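Local coordinates for electron transfer flavoprotein, beta subunit (Thermotoga maritima, PDB 7KOE) that binds FAD and, as one subunit of an electron transfer flavoprotein, probably takes part in electron transfer, at residues L155-R161 with V173-R177; I29-N35 with I247-R251; L95-F100 with H223-L228; L53-S57 with A84-L89. One frame throughout, in Å; residues are numbered along the deposited sequence.

How the contacts relate
Along the chain, residues 29-35 open contact 2 and 247-251 close it, with the other three contacts in between. Contact 4 is complete before contact 3 begins at 95-100, and contact 1 forms before 223-228 completes contact 3. Contacts 1 and 4 are the nearest pair, with centres about 19 Å apart. Contact 1 joins two strands of the large mixed sheet, contact 4 joins helix 47-63 to the end of helix 78-85 and the turn after it, and contact 3 a loop and a short helix at the sheet's edge. Contact 2, its centre about 36 Å from that of contact 1, lies away from the FAD-binding residues and joins the hairpin 28-37 to the loop that follows strand 241-246.

Contact 1 of 4, residues L155-R161 with V173-R177; sequences LGAYVVR and VIVRR
Tyr158 and Val160 make the firm side of this contact through their backbones. Arg177 N gives a nearly straight bond to Tyr158 O (2.8 Å, 168° at the hydrogen), and Val160 N does the same to Val175 O at 2.9 Å. On the face that carries Val159 the apolar packing is close. CG1 of Ile174 lies between its backbone N and carbonyl carbon (chi1 71°), which carries CD1 to Val159 CG2, 3.8 Å away, and onto Gly156 CA; the side chains of Ile174 and Val159 cross at about a right angle. The strands form an antiparallel beta hairpin, 154-162 with 171-177, in the large mixed sheet, and Tyr158 breaks the first of them with left-handed helical backbone angles, so that 155-157, before the corner, diverges from 173-177 (57° between their directions). Arg176 follows that bend: its side chain runs past Ala157 O, and NH2 forms a salt bridge with Glu107 of the neighbouring Electron transfer flavoprotein chain. Looser packing is found at Arg161, which is partly exposed. Its side chain lies alongside Val175, pointing the same way, with CB 3.8 Å from Val175 CG2.

Contact 2 of 4, residues I29-N35 with I247-R251; sequences IDRKTNN and IPPAR
Ile247 puts its branches into the hairpin formed around residues 29-35 and has more of its surface buried here than any other residue of the two segments. CG1 sits between the backbone N and the carbonyl carbon (chi1 80°), and the extended chi2 carries CD1 forward among three neighbours: it lies 3.4 Å from Arg31 NH1, meets Ile29 CG2 at 3.7 Å and reaches Asn34 ND2 from across at that same 3.7 Å. The other branch, CG2, lies against the backbone, 3.7 Å from Asn35 CA.

Arg31 comes next in buried surface. Bent at chi2 (-63°), its chain folds back so that the guanidinium reaches the proline-rich segment. NH1 donates to Pro248 O at 2.8 Å, with 165° at the hydrogen; the oxygen lies in the guanidinium plane, although the donor stands above the plane of the carbonyl. Pro249 O is also near, 2.7 Å from NH2 of Arg31. The flat group is sandwiched: Ile29 CG2 lies over one face and Ala250 N over the opposite one, both offset toward the rim, which should limit its tilt.

Ile29 adds a second apolar touch, CD1 to Pro248 CD at 3.7 Å. Ile29 and Pro248 both pack on Asn146 of the neighbouring Electron transfer flavoprotein chain, so this peripheral patch borders a subunit interface.

Strands 28-30 and 35-37 are the two arms of an antiparallel hairpin, and at its turn Asn34, with positive phi, and Asn35 both face Asp30, which is the geometry of a G1 beta bulge.

Contact 3 of 4, residues L95-F100 with H223-L228; sequences LSDRTF and HKDLGL
Asp97 OD2 accepts two bonds from His223. ND1 of His223 meets Asp97 OD2 nearly along the carboxylate's C-O bond, modelled at 2.5 Å, too short to be taken literally at this resolution; the oxygen lies at the edge of the imidazole, with carboxylate and ring only 25° from coplanar. Backbone N of His223 meets Asp97 OD2 at 3.1 Å on the anti side. With CG of His223 between its backbone N and carbonyl carbon (chi1 81°), ND1 is turned to the same oxygen. The carboxylate faces the first residue of helix 223-226, where its charge would probably suit the helix start and encourage protonation of the imidazole. Thr99 OG1 adds a weak bond to OD2, and its methyl CG2 lies over one face of the His223 ring, 4.2 Å from the centroid, in a CH-pi contact. Replacing Asp97 by an alanine removes the shared acceptor and is likely to leave the imidazole free to turn.

The CE1/CZ end of Phe100 lies 3.8 Å from His223 CB; its CZ touches Leu226 CD1, while Leu228 CD1 comes to the ring edge. The side chains of Leu95 and Leu226 cross at about a right angle, CD2 of Leu95 meeting CD1 of Leu226 at 4.1 Å.

Loop 95-100 leads from strand 91-95 toward helix 105-119, where Leu95 and Phe100 pack on Thr111; both also touch FAD-binding Met72 on strand 66-72. Helix 223-226 follows strand 219-220, the parallel neighbour of 91-95.

Contact 4 of 4, residues L53-S57 with A84-L89; sequences LELAS and AIAFGL
Leu53 starts the contact and carries most of it from the helix side. Its CB stands over the centre of the Phe87 ring, 3.8 Å from the centroid and 11° off the ring normal, a CH-pi contact in which the two side chains cross at about a right angle. Beyond CB, with CG anti to the carbonyl carbon (chi1 -68°), the methyls divide the work: CD1 comes to the rim of the ring at Phe87 CE2, 3.7 Å away, and CD2 touches both Ala84 CB and Leu89 CD2, at 3.7 Å each. Glu54 follows, presenting CB to CE1 of Phe87 at 4.0 Å, while its carboxylate leads elsewhere and forms a salt bridge through OE1 with Arg203. At Ser57 the helix meets the turn: CB lies 3.3 Å from Phe87 O, and OG donates instead to Glu54 O within its own helix at 2.7 Å, so the hydroxyl is satisfied without a partner across the contact.

Across from it, Ile85 to Gly88 form a type I turn, with Gly88 N bonded to Ile85 O and Gly88 at positive phi just after helix 78-85. Replacing Phe87 by an alanine strips Leu53 CB and Glu54 CB of their aromatic cover and would probably open a gap between helix and turn.

Helix 47-63 and the end of helix 78-85 lie on the same side of the mixed sheet, over its parallel strands 13-22 and 66-72, where Leu53 and Ala84 both pack on Ile18. Leu89 fills in against Val67 and Val69 of strand 66-72, which helix 78-85 links to strand 91-95 in a beta-alpha-beta crossover.

Contact 1 of 4, residues L155-R161 with V173-R177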
loop_
_atom_site.group_PDB
_atom_site.type_symbol
_atom_site.label_atom_id
_atom_site.label_comp_id
_atom_site.label_asym_id
_atom_site.label_seq_id
_atom_site.Cartn_x
_atom_site.Cartn_y
_atom_site.Cartn_z
ATOM N N LEU A 155 16.636 31.895 45.237
ATOM C CA LEU A 155 17.034 31.026 44.138
ATOM C C LEU A 155 18.544 30.860 44.154
ATOM O O LEU A 155 19.281 31.792 43.819
ATOM C CB LEU A 155 16.582 31.589 42.798
ATOM C CG LEU A 155 17.033 30.734 41.618
ATOM C CD1 LEU A 155 16.311 29.407 41.620
ATOM C CD2 LEU A 155 16.802 31.463 40.329
ATOM N N GLY A 156 19.009 29.683 44.546
ATOM C CA GLY A 156 20.390 29.341 44.294
ATOM C C GLY A 156 20.480 28.377 43.139
ATOM O O GLY A 156 20.262 27.178 43.313
ATOM N N ALA A 157 20.806 28.875 41.959
ATOM C CA ALA A 157 20.829 28.050 40.766
ATOM C C ALA A 157 22.254 27.641 40.433
ATOM O O ALA A 157 23.214 28.270 40.874
ATOM C CB ALA A 157 20.191 28.786 39.589
ATOM N N TYR A 158 22.365 26.557 39.653
ATOM C CA TYR A 158 23.635 25.988 39.179
ATOM C C TYR A 158 24.567 25.619 40.333
ATOM O O TYR A 158 25.738 25.992 40.356
ATOM C CB TYR A 158 24.332 26.924 38.190
ATOM C CG TYR A 158 23.403 27.500 37.161
ATOM C CD1 TYR A 158 23.003 26.750 36.071
ATOM C CD2 TYR A 158 22.925 28.794 37.277
ATOM C CE1 TYR A 158 22.148 27.268 35.129
ATOM C CE2 TYR A 158 22.065 29.318 36.346
ATOM C CZ TYR A 158 21.683 28.552 35.269
ATOM O OH TYR A 158 20.830 29.068 34.325
ATOM N N VAL A 159 24.038 24.864 41.285
ATOM C CA VAL A 159 24.783 24.507 42.485
ATOM C C VAL A 159 25.815 23.442 42.147
ATOM O O VAL A 159 25.488 22.407 41.559
ATOM C CB VAL A 159 23.830 24.020 43.579
ATOM C CG1 VAL A 159 24.581 23.766 44.853
ATOM C CG2 VAL A 159 22.756 25.032 43.791
ATOM N N VAL A 160 27.070 23.701 42.511
ATOM C CA VAL A 160 28.141 22.738 42.335
ATOM C C VAL A 160 28.605 22.142 43.662
ATOM O O VAL A 160 28.983 20.966 43.702
ATOM C CB VAL A 160 29.320 23.379 41.573
ATOM C CG1 VAL A 160 30.337 22.343 41.128
ATOM C CG2 VAL A 160 28.807 24.101 40.369
ATOM N N ARG A 161 28.559 22.899 44.752
ATOM C CA ARG A 161 28.934 22.367 46.051
ATOM C C ARG A 161 27.930 22.820 47.095
ATOM O O ARG A 161 27.204 23.797 46.911
ATOM C CB ARG A 161 30.344 22.804 46.455
ATOM C CG ARG A 161 31.424 21.809 46.106
ATOM C CD ARG A 161 32.748 22.209 46.724
ATOM N NE ARG A 161 33.229 23.480 46.194
ATOM C CZ ARG A 161 33.957 23.599 45.090
ATOM N NH1 ARG A 161 34.291 22.521 44.394
ATOM N NH2 ARG A 161 34.352 24.795 44.680
ATOM N N VAL A 173 25.091 27.582 52.669
ATOM C CA VAL A 173 26.088 28.081 51.729
ATOM C C VAL A 173 26.223 27.095 50.580
ATOM O O VAL A 173 26.588 25.931 50.780
ATOM C CB VAL A 173 27.440 28.337 52.411
ATOM C CG1 VAL A 173 28.526 28.555 51.375
ATOM C CG2 VAL A 173 27.339 29.566 53.274
ATOM N N ILE A 174 25.919 27.570 49.379
ATOM C CA ILE A 174 26.100 26.814 48.155
ATOM C C ILE A 174 27.278 27.417 47.406
ATOM O O ILE A 174 27.851 28.420 47.818
ATOM C CB ILE A 174 24.832 26.825 47.289
ATOM C CG1 ILE A 174 24.626 28.217 46.700
ATOM C CG2 ILE A 174 23.640 26.448 48.124
ATOM C CD1 ILE A 174 23.786 28.242 45.462
ATOM N N VAL A 175 27.661 26.778 46.304
ATOM C CA VAL A 175 28.659 27.321 45.382
ATOM C C VAL A 175 28.007 27.308 44.001
ATOM O O VAL A 175 28.029 26.300 43.291
ATOM C CB VAL A 175 29.975 26.534 45.392
ATOM C CG1 VAL A 175 30.961 27.135 44.428
ATOM C CG2 VAL A 175 30.585 26.538 46.771
ATOM N N ARG A 176 27.398 28.427 43.625
ATOM C CA ARG A 176 26.750 28.556 42.329
ATOM C C ARG A 176 27.794 28.761 41.242
ATOM O O ARG A 176 28.734 29.537 41.410
ATOM C CB ARG A 176 25.767 29.729 42.352
ATOM C CG ARG A 176 25.602 30.472 41.029
ATOM C CD ARG A 176 24.985 31.834 41.201
ATOM N NE ARG A 176 23.571 31.764 41.538
ATOM C CZ ARG A 176 22.849 32.814 41.905
ATOM N NH1 ARG A 176 23.415 34.010 41.982
ATOM N NH2 ARG A 176 21.565 32.672 42.197
ATOM N N ARG A 177 27.637 28.055 40.128
ATOM C CA ARG A 177 28.480 28.277 38.963
ATOM C C ARG A 177 27.891 29.379 38.095
ATOM O O ARG A 177 26.709 29.335 37.745
ATOM C CB ARG A 177 28.620 26.998 38.142
ATOM C CG ARG A 177 29.222 27.205 36.773
ATOM C CD ARG A 177 29.143 25.946 35.961
ATOM N NE ARG A 177 30.161 24.982 36.352
ATOM C CZ ARG A 177 31.348 24.879 35.767
ATOM N NH1 ARG A 177 31.666 25.689 34.770
ATOM N NH2 ARG A 177 32.217 23.971 36.186
#

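Contact 2 of 4, residues I29-N35 with I247-R251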
loop_
_atom_site.group_PDB
_atom_site.type_symbol
_atom_site.label_atom_id
_atom_site.label_comp_id
_atom_site.label_asym_id
_atom_site.label_seq_id
_atom_site.Cartn_x
_atom_site.Cartn_y
_atom_site.Cartn_z
ATOM N N ILE A 29 19.379 10.921 16.048
ATOM C CA ILE A 29 18.868 11.500 14.814
ATOM C C ILE A 29 19.023 10.466 13.710
ATOM O O ILE A 29 20.131 9.980 13.452
ATOM C CB ILE A 29 19.599 12.804 14.462
ATOM C CG1 ILE A 29 19.122 13.943 15.358
ATOM C CG2 ILE A 29 19.389 13.172 13.007
ATOM C CD1 ILE A 29 19.862 15.237 15.133
ATOM N N ASP A 30 17.914 10.115 13.074
ATOM C CA ASP A 30 17.921 9.298 11.871
ATOM C C ASP A 30 17.782 10.230 10.676
ATOM O O ASP A 30 16.751 10.892 10.520
ATOM C CB ASP A 30 16.791 8.272 11.900
ATOM C CG ASP A 30 16.932 7.219 10.823
ATOM O OD1 ASP A 30 18.047 7.062 10.283
ATOM O OD2 ASP A 30 15.925 6.547 10.516
ATOM N N ARG A 31 18.821 10.286 9.840
ATOM C CA ARG A 31 18.848 11.244 8.742
ATOM C C ARG A 31 17.890 10.882 7.616
ATOM O O ARG A 31 17.444 11.777 6.892
ATOM C CB ARG A 31 20.266 11.361 8.183
ATOM C CG ARG A 31 21.219 12.157 9.053
ATOM C CD ARG A 31 20.771 13.599 9.192
ATOM N NE ARG A 31 21.492 14.282 10.261
ATOM C CZ ARG A 31 21.186 15.492 10.709
ATOM N NH1 ARG A 31 20.171 16.157 10.179
ATOM N NH2 ARG A 31 21.892 16.037 11.688
ATOM N N LYS A 32 17.556 9.601 7.455
ATOM C CA LYS A 32 16.802 9.190 6.277
ATOM C C LYS A 32 15.308 9.415 6.460
ATOM O O LYS A 32 14.594 9.682 5.486
ATOM C CB LYS A 32 17.117 7.732 5.945
ATOM C CG LYS A 32 18.603 7.452 5.639
ATOM C CD LYS A 32 19.057 8.009 4.278
ATOM C CE LYS A 32 19.859 9.318 4.379
ATOM N NZ LYS A 32 20.311 9.804 3.048
ATOM N N THR A 33 14.814 9.317 7.686
ATOM C CA THR A 33 13.458 9.760 7.956
ATOM C C THR A 33 13.399 11.206 8.427
ATOM O O THR A 33 12.297 11.763 8.498
ATOM C CB THR A 33 12.786 8.860 8.993
ATOM O OG1 THR A 33 11.419 9.258 9.148
ATOM C CG2 THR A 33 13.486 8.965 10.329
ATOM N N ASN A 34 14.561 11.811 8.717
ATOM C CA ASN A 34 14.692 13.190 9.206
ATOM C C ASN A 34 13.852 13.430 10.459
ATOM O O ASN A 34 13.073 14.380 10.543
ATOM C CB ASN A 34 14.357 14.212 8.114
ATOM C CG ASN A 34 15.493 14.410 7.133
ATOM O OD1 ASN A 34 15.501 13.827 6.050
ATOM N ND2 ASN A 34 16.462 15.233 7.511
ATOM N N ASN A 35 14.015 12.548 11.442
ATOM C CA ASN A 35 13.263 12.649 12.682
ATOM C C ASN A 35 14.080 12.048 13.813
ATOM O O ASN A 35 15.096 11.386 13.592
ATOM C CB ASN A 35 11.902 11.957 12.567
ATOM C CG ASN A 35 10.821 12.674 13.345
ATOM O OD1 ASN A 35 11.106 13.394 14.300
ATOM N ND2 ASN A 35 9.573 12.482 12.938
ATOM N N ILE A 247 14.461 18.686 13.105
ATOM C CA ILE A 247 15.820 18.268 13.435
ATOM C C ILE A 247 16.794 19.224 12.753
ATOM O O ILE A 247 16.412 19.890 11.779
ATOM C CB ILE A 247 16.056 16.801 13.030
ATOM C CG1 ILE A 247 16.355 16.672 11.539
ATOM C CG2 ILE A 247 14.852 15.968 13.392
ATOM C CD1 ILE A 247 16.995 15.377 11.170
ATOM N N PRO A 248 18.045 19.345 13.249
ATOM C CA PRO A 248 19.044 20.240 12.652
ATOM C C PRO A 248 19.587 19.675 11.331
ATOM O O PRO A 248 19.104 18.646 10.892
ATOM C CB PRO A 248 20.179 20.284 13.688
ATOM C CG PRO A 248 19.599 19.644 14.934
ATOM C CD PRO A 248 18.566 18.659 14.428
ATOM N N PRO A 249 20.583 20.330 10.691
ATOM C CA PRO A 249 21.154 19.847 9.432
ATOM C C PRO A 249 22.299 18.852 9.673
ATOM O O PRO A 249 22.537 18.496 10.814
ATOM C CB PRO A 249 21.713 21.140 8.823
ATOM C CG PRO A 249 22.178 21.931 10.026
ATOM C CD PRO A 249 21.201 21.584 11.133
ATOM N N ALA A 250 22.975 18.435 8.597
ATOM C CA ALA A 250 24.100 17.477 8.697
ATOM C C ALA A 250 25.425 18.243 8.797
ATOM O O ALA A 250 26.317 17.992 7.963
ATOM C CB ALA A 250 24.088 16.545 7.510
ATOM N N ARG A 251 25.533 19.140 9.784
ATOM C CA ARG A 251 26.764 19.950 9.994
ATOM C C ARG A 251 27.176 20.604 8.670
ATOM O O ARG A 251 26.314 21.244 8.035
ATOM C CB ARG A 251 27.892 19.076 10.554
ATOM C CG ARG A 251 28.309 19.433 11.973
ATOM C CD ARG A 251 29.806 19.643 12.099
ATOM N NE ARG A 251 30.138 20.937 12.679
ATOM C CZ ARG A 251 29.583 21.433 13.778
ATOM N NH1 ARG A 251 28.661 20.740 14.425
ATOM N NH2 ARG A 251 29.951 22.620 14.228
#

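Contact 3 of 4, residues L95-F100 with H223-L228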
loop_
_atom_site.group_PDB
_atom_site.type_symbol
_atom_site.label_atom_id
_atom_site.label_comp_id
_atom_site.label_asym_id
_atom_site.label_seq_id
_atom_site.Cartn_x
_atom_site.Cartn_y
_atom_site.Cartn_z
ATOM N N LEU A 95 1.281 14.523 39.965
ATOM C CA LEU A 95 0.287 15.451 39.446
ATOM C C LEU A 95 -0.089 14.924 38.068
ATOM O O LEU A 95 0.433 15.375 37.050
ATOM C CB LEU A 95 0.826 16.870 39.384
ATOM C CG LEU A 95 1.585 17.364 40.612
ATOM C CD1 LEU A 95 2.180 18.717 40.326
ATOM C CD2 LEU A 95 0.674 17.425 41.819
ATOM N N SER A 96 -1.000 13.958 38.042
ATOM C CA SER A 96 -1.354 13.257 36.817
ATOM C C SER A 96 -2.755 13.659 36.395
ATOM O O SER A 96 -3.733 13.317 37.070
ATOM C CB SER A 96 -1.270 11.742 36.997
ATOM O OG SER A 96 -1.635 11.081 35.796
ATOM N N ASP A 97 -2.837 14.369 35.275
ATOM C CA ASP A 97 -4.077 14.827 34.671
ATOM C C ASP A 97 -3.724 15.322 33.280
ATOM O O ASP A 97 -2.663 15.916 33.075
ATOM C CB ASP A 97 -4.728 15.944 35.488
ATOM C CG ASP A 97 -6.204 16.074 35.221
ATOM O OD1 ASP A 97 -6.725 15.322 34.371
ATOM O OD2 ASP A 97 -6.849 16.930 35.861
ATOM N N ARG A 98 -4.620 15.083 32.319
ATOM C CA ARG A 98 -4.394 15.663 31.001
ATOM C C ARG A 98 -4.963 17.067 30.900
ATOM O O ARG A 98 -4.923 17.668 29.823
ATOM C CB ARG A 98 -4.963 14.770 29.901
ATOM C CG ARG A 98 -6.449 14.534 29.967
ATOM C CD ARG A 98 -6.880 13.679 28.790
ATOM N NE ARG A 98 -6.167 12.404 28.755
ATOM C CZ ARG A 98 -6.551 11.307 29.399
ATOM N NH1 ARG A 98 -5.832 10.196 29.301
ATOM N NH2 ARG A 98 -7.651 11.318 30.141
ATOM N N THR A 99 -5.479 17.599 32.009
ATOM C CA THR A 99 -5.566 19.037 32.196
ATOM C C THR A 99 -4.187 19.682 32.174
ATOM O O THR A 99 -4.055 20.819 31.714
ATOM C CB THR A 99 -6.278 19.329 33.520
ATOM O OG1 THR A 99 -7.449 18.510 33.619
ATOM C CG2 THR A 99 -6.689 20.777 33.623
ATOM N N PHE A 100 -3.151 18.964 32.622
ATOM C CA PHE A 100 -1.788 19.471 32.655
ATOM C C PHE A 100 -0.989 19.141 31.403
ATOM O O PHE A 100 0.210 19.430 31.368
ATOM C CB PHE A 100 -1.025 18.909 33.866
ATOM C CG PHE A 100 -1.738 19.063 35.180
ATOM C CD1 PHE A 100 -2.469 20.198 35.477
ATOM C CD2 PHE A 100 -1.656 18.064 36.132
ATOM C CE1 PHE A 100 -3.118 20.320 36.686
ATOM C CE2 PHE A 100 -2.297 18.185 37.343
ATOM C CZ PHE A 100 -3.028 19.313 37.619
ATOM N N HIS A 223 -6.370 17.813 38.837
ATOM C CA HIS A 223 -6.563 19.254 38.913
ATOM C C HIS A 223 -7.688 19.643 39.862
ATOM O O HIS A 223 -7.730 20.792 40.312
ATOM C CB HIS A 223 -6.824 19.828 37.518
ATOM C CG HIS A 223 -8.234 19.667 37.048
ATOM N ND1 HIS A 223 -8.711 18.490 36.514
ATOM C CD2 HIS A 223 -9.268 20.540 37.019
ATOM C CE1 HIS A 223 -9.980 18.643 36.183
ATOM N NE2 HIS A 223 -10.343 19.877 36.478
ATOM N N LYS A 224 -8.594 18.719 40.177
ATOM C CA LYS A 224 -9.582 18.966 41.217
ATOM C C LYS A 224 -8.967 18.844 42.606
ATOM O O LYS A 224 -9.399 19.533 43.537
ATOM C CB LYS A 224 -10.758 17.997 41.048
ATOM C CG LYS A 224 -11.894 18.165 42.047
ATOM C CD LYS A 224 -12.588 19.506 41.876
ATOM C CE LYS A 224 -13.788 19.627 42.798
ATOM N NZ LYS A 224 -13.373 19.668 44.227
ATOM N N ASP A 225 -7.939 18.004 42.749
ATOM C CA ASP A 225 -7.301 17.799 44.045
ATOM C C ASP A 225 -6.542 19.033 44.510
ATOM O O ASP A 225 -6.468 19.294 45.715
ATOM C CB ASP A 225 -6.353 16.604 43.975
ATOM C CG ASP A 225 -7.079 15.298 43.764
ATOM O OD1 ASP A 225 -7.776 14.849 44.696
ATOM O OD2 ASP A 225 -6.957 14.721 42.665
ATOM N N LEU A 226 -5.979 19.801 43.583
ATOM C CA LEU A 226 -5.165 20.949 43.950
ATOM C C LEU A 226 -5.979 22.219 44.140
ATOM O O LEU A 226 -5.605 23.068 44.956
ATOM C CB LEU A 226 -4.085 21.173 42.891
ATOM C CG LEU A 226 -3.244 19.928 42.621
ATOM C CD1 LEU A 226 -2.343 20.122 41.425
ATOM C CD2 LEU A 226 -2.428 19.582 43.849
ATOM N N GLY A 227 -7.086 22.364 43.419
ATOM C CA GLY A 227 -7.921 23.541 43.539
ATOM C C GLY A 227 -7.551 24.683 42.622
ATOM O O GLY A 227 -8.058 25.794 42.809
ATOM N N LEU A 228 -6.688 24.446 41.643
ATOM C CA LEU A 228 -6.210 25.481 40.743
ATOM C C LEU A 228 -7.234 25.795 39.652
ATOM O O LEU A 228 -8.290 25.165 39.546
ATOM C CB LEU A 228 -4.862 25.059 40.160
ATOM C CG LEU A 228 -4.667 23.580 39.797
ATOM C CD1 LEU A 228 -5.367 23.126 38.524
ATOM C CD2 LEU A 228 -3.177 23.305 39.694
#

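Contact 4 of 4, residues L53-S57 with A84-L89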
loop_
_atom_site.group_PDB
_atom_site.type_symbol
_atom_site.label_atom_id
_atom_site.label_comp_id
_atom_site.label_asym_id
_atom_site.label_seq_id
_atom_site.Cartn_x
_atom_site.Cartn_y
_atom_site.Cartn_z
ATOM N N LEU A 53 18.200 14.223 43.801
ATOM C CA LEU A 53 17.670 13.185 44.675
ATOM C C LEU A 53 18.742 12.624 45.592
ATOM O O LEU A 53 18.444 12.240 46.726
ATOM C CB LEU A 53 17.058 12.059 43.850
ATOM C CG LEU A 53 15.794 12.386 43.071
ATOM C CD1 LEU A 53 15.539 11.329 42.029
ATOM C CD2 LEU A 53 14.637 12.497 44.005
ATOM N N GLU A 54 19.984 12.553 45.118
ATOM C CA GLU A 54 21.062 12.043 45.953
ATOM C C GLU A 54 21.432 13.048 47.035
ATOM O O GLU A 54 21.740 12.660 48.168
ATOM C CB GLU A 54 22.264 11.680 45.077
ATOM C CG GLU A 54 23.617 11.620 45.767
ATOM C CD GLU A 54 23.719 10.527 46.810
ATOM O OE1 GLU A 54 23.015 9.506 46.687
ATOM O OE2 GLU A 54 24.517 10.685 47.757
ATOM N N LEU A 55 21.367 14.344 46.715
ATOM C CA LEU A 55 21.557 15.376 47.729
ATOM C C LEU A 55 20.440 15.346 48.760
ATOM O O LEU A 55 20.679 15.551 49.955
ATOM C CB LEU A 55 21.631 16.751 47.070
ATOM C CG LEU A 55 21.686 17.964 47.996
ATOM C CD1 LEU A 55 23.006 18.004 48.736
ATOM C CD2 LEU A 55 21.465 19.241 47.220
ATOM N N ALA A 56 19.217 15.067 48.315
ATOM C CA ALA A 56 18.089 14.978 49.231
ATOM C C ALA A 56 18.198 13.759 50.136
ATOM O O ALA A 56 17.789 13.806 51.300
ATOM C CB ALA A 56 16.793 14.932 48.441
ATOM N N SER A 57 18.738 12.657 49.618
ATOM C CA SER A 57 18.969 11.495 50.463
ATOM C C SER A 57 20.136 11.722 51.408
ATOM O O SER A 57 20.172 11.138 52.495
ATOM C CB SER A 57 19.215 10.261 49.603
ATOM O OG SER A 57 20.398 10.412 48.846
ATOM N N ALA A 84 12.596 7.402 42.412
ATOM C CA ALA A 84 13.071 8.388 43.368
ATOM C C ALA A 84 12.946 7.898 44.801
ATOM O O ALA A 84 13.693 8.350 45.671
ATOM C CB ALA A 84 12.297 9.689 43.193
ATOM N N ILE A 85 12.012 6.983 45.067
ATOM C CA ILE A 85 11.880 6.402 46.397
ATOM C C ILE A 85 12.999 5.401 46.660
ATOM O O ILE A 85 13.334 5.128 47.819
ATOM C CB ILE A 85 10.470 5.790 46.532
ATOM C CG1 ILE A 85 9.422 6.834 46.175
ATOM C CG2 ILE A 85 10.163 5.341 47.943
ATOM C CD1 ILE A 85 9.466 8.061 47.052
ATOM N N ALA A 86 13.635 4.889 45.603
ATOM C CA ALA A 86 14.788 4.009 45.754
ATOM C C ALA A 86 15.988 4.713 46.373
ATOM O O ALA A 86 16.863 4.043 46.925
ATOM C CB ALA A 86 15.179 3.422 44.401
ATOM N N PHE A 87 16.041 6.043 46.310
ATOM C CA PHE A 87 17.082 6.806 46.980
ATOM C C PHE A 87 16.917 6.835 48.492
ATOM O O PHE A 87 17.853 7.235 49.189
ATOM C CB PHE A 87 17.100 8.236 46.452
ATOM C CG PHE A 87 17.801 8.388 45.145
ATOM C CD1 PHE A 87 19.158 8.638 45.103
ATOM C CD2 PHE A 87 17.105 8.286 43.959
ATOM C CE1 PHE A 87 19.808 8.781 43.898
ATOM C CE2 PHE A 87 17.750 8.428 42.752
ATOM C CZ PHE A 87 19.103 8.678 42.723
ATOM N N GLY A 88 15.772 6.430 49.012
ATOM C CA GLY A 88 15.506 6.467 50.426
ATOM C C GLY A 88 14.531 7.531 50.852
ATOM O O GLY A 88 14.449 7.820 52.050
ATOM N N LEU A 89 13.786 8.110 49.923
ATOM C CA LEU A 89 12.936 9.252 50.194
ATOM C C LEU A 89 11.649 8.806 50.877
ATOM O O LEU A 89 11.288 7.628 50.865
ATOM C CB LEU A 89 12.621 9.986 48.895
ATOM C CG LEU A 89 13.537 11.129 48.463
ATOM C CD1 LEU A 89 14.979 10.723 48.242
ATOM C CD2 LEU A 89 12.979 11.733 47.212
#